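Local structure of hypothetical bacterial 6-phosphogluconolactonase (Bacteroides fragilis, 3SCY) at residues 205-208 with 209-213. The protein is a seven-bladed beta-propeller of the lactonase family that probably hydrolyses 6-phosphogluconolactone. Residues are numbered along the deposited sequence; the frame is centred on the assembly and turned at random.
Sequences FKVA and PGSGP
Ser211 closes back on Ala208 through a type II beta turn. Its backbone N donates to Ala208 O at 3.2 Å. Its hydroxyl OG donates to the same Ala208 O at 2.7 Å. Both donors reach the oxygen from the same face of the carbonyl plane. One acceptor holds both backbone and side chain of Ser211. The hydroxyl lies beside its own backbone N (chi1 -67°), which lets the two donors converge. Gly210 takes the positive phi of the turn.

The buried side is tight. Its apolar part is Val207 CG2, packed on Pro213 CG at 3.7 Å and on Ser211 CB at 3.8 Å. The solvent side is looser. Lys206 bends at chi2 and chi4, and its NZ is anchored by a hydrogen bond to Val207 O at 2.8 Å. Toward Pro209 it makes only a touch: NZ ends over the face of the exposed ring, 3.8 Å from Pro209 CG.

Asp177 braces the loop through its carboxylate, with OD2 hydrogen-bonded to Gly210 N and OD1 to Gly212 N. The loop that carries the turn links strand 197-206, the outermost of one propeller blade, to strand 213-218, which begins the next. Val207 and Pro213 both rest on Leu227 of strand 224-229.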
ATOM      1  N   PHE A 205      -9.942   7.283  15.117  1.00 24.50           N
ATOM      2  CA  PHE A 205     -10.807   8.198  14.380  1.00 24.39           C
ATOM      3  C   PHE A 205     -11.891   7.351  13.758  1.00 29.38           C
ATOM      4  O   PHE A 205     -11.604   6.289  13.216  1.00 28.07           O
ATOM      5  CB  PHE A 205     -10.023   8.995  13.314  1.00 24.66           C
ATOM      6  CG  PHE A 205      -8.872   9.780  13.893  1.00 25.07           C
ATOM      7  CD1 PHE A 205      -9.092  10.979  14.562  1.00 30.10           C
ATOM      8  CD2 PHE A 205      -7.567   9.295  13.816  1.00 23.82           C
ATOM      9  CE1 PHE A 205      -8.033  11.691  15.123  1.00 29.57           C
ATOM     10  CE2 PHE A 205      -6.502  10.020  14.374  1.00 26.39           C
ATOM     11  CZ  PHE A 205      -6.752  11.203  15.042  1.00 26.33           C
ATOM     12  N   LYS A 206     -13.127   7.797  13.826  1.00 26.39           N
ATOM     13  CA  LYS A 206     -14.239   7.035  13.285  1.00 26.46           C
ATOM     14  C   LYS A 206     -14.654   7.609  11.940  1.00 28.73           C
ATOM     15  O   LYS A 206     -14.657   8.828  11.772  1.00 28.62           O
ATOM     16  CB  LYS A 206     -15.409   7.059  14.302  1.00 30.54           C
ATOM     17  CG  LYS A 206     -16.680   6.290  13.898  1.00 40.52           C
ATOM     18  CD  LYS A 206     -16.536   4.757  13.940  1.00 43.97           C
ATOM     19  CE  LYS A 206     -17.858   4.033  13.781  1.00 46.51           C
ATOM     20  NZ  LYS A 206     -18.526   4.317  12.474  1.00 37.81           N
ATOM     21  N   VAL A 207     -14.987   6.733  10.977  1.00 24.56           N
ATOM     22  CA  VAL A 207     -15.521   7.186   9.681  1.00 24.00           C
ATOM     23  C   VAL A 207     -16.956   6.659   9.544  1.00 27.89           C
ATOM     24  O   VAL A 207     -17.393   5.843  10.368  1.00 28.96           O
ATOM     25  CB  VAL A 207     -14.640   6.861   8.443  1.00 25.38           C
ATOM     26  CG1 VAL A 207     -13.261   7.526   8.546  1.00 24.44           C
ATOM     27  CG2 VAL A 207     -14.517   5.358   8.219  1.00 24.50           C
ATOM     28  N   ALA A 208     -17.703   7.137   8.530  1.00 25.74           N
ATOM     29  CA  ALA A 208     -19.108   6.765   8.336  1.00 26.98           C
ATOM     30  C   ALA A 208     -19.323   5.233   8.388  1.00 30.84           C
ATOM     31  O   ALA A 208     -18.558   4.497   7.761  1.00 29.55           O
ATOM     32  CB  ALA A 208     -19.632   7.324   7.020  1.00 27.97           C
ATOM     33  N   PRO A 209     -20.353   4.733   9.124  1.00 30.27           N
ATOM     34  CA  PRO A 209     -20.569   3.279   9.189  1.00 29.36           C
ATOM     35  C   PRO A 209     -20.705   2.642   7.814  1.00 30.85           C
ATOM     36  O   PRO A 209     -21.320   3.219   6.913  1.00 29.91           O
ATOM     37  CB  PRO A 209     -21.882   3.151   9.977  1.00 33.66           C
ATOM     38  CG  PRO A 209     -21.916   4.393  10.826  1.00 39.68           C
ATOM     39  CD  PRO A 209     -21.348   5.464   9.942  1.00 33.89           C
ATOM     40  N   GLY A 210     -20.110   1.470   7.670  1.00 28.02           N
ATOM     41  CA  GLY A 210     -20.155   0.706   6.429  1.00 28.24           C
ATOM     42  C   GLY A 210     -19.138   1.143   5.392  1.00 29.10           C
ATOM     43  O   GLY A 210     -19.167   0.644   4.263  1.00 28.60           O
ATOM     44  N   SER A 211     -18.242   2.100   5.739  1.00 25.92           N
ATOM     45  CA  SER A 211     -17.238   2.570   4.777  1.00 24.45           C
ATOM     46  C   SER A 211     -16.208   1.491   4.428  1.00 26.00           C
ATOM     47  O   SER A 211     -15.875   1.322   3.257  1.00 23.01           O
ATOM     48  CB  SER A 211     -16.496   3.787   5.321  1.00 25.17           C
ATOM     49  OG  SER A 211     -17.340   4.920   5.430  1.00 27.33           O
ATOM     50  N   GLY A 212     -15.679   0.800   5.433  1.00 23.65           N
ATOM     51  CA  GLY A 212     -14.651  -0.210   5.204  1.00 22.91           C
ATOM     52  C   GLY A 212     -13.305   0.401   4.839  1.00 23.80           C
ATOM     53  O   GLY A 212     -12.811   0.174   3.731  1.00 22.45           O
ATOM     54  N   PRO A 213     -12.687   1.207   5.752  1.00 20.54           N
ATOM     55  CA  PRO A 213     -11.396   1.865   5.431  1.00 20.33           C
ATOM     56  C   PRO A 213     -10.348   0.901   4.922  1.00 22.02           C
ATOM     57  O   PRO A 213     -10.147  -0.148   5.529  1.00 22.17           O
ATOM     58  CB  PRO A 213     -10.943   2.450   6.789  1.00 22.39           C
ATOM     59  CG  PRO A 213     -12.154   2.566   7.584  1.00 25.42           C
ATOM     60  CD  PRO A 213     -13.149   1.547   7.115  1.00 22.43           C
TER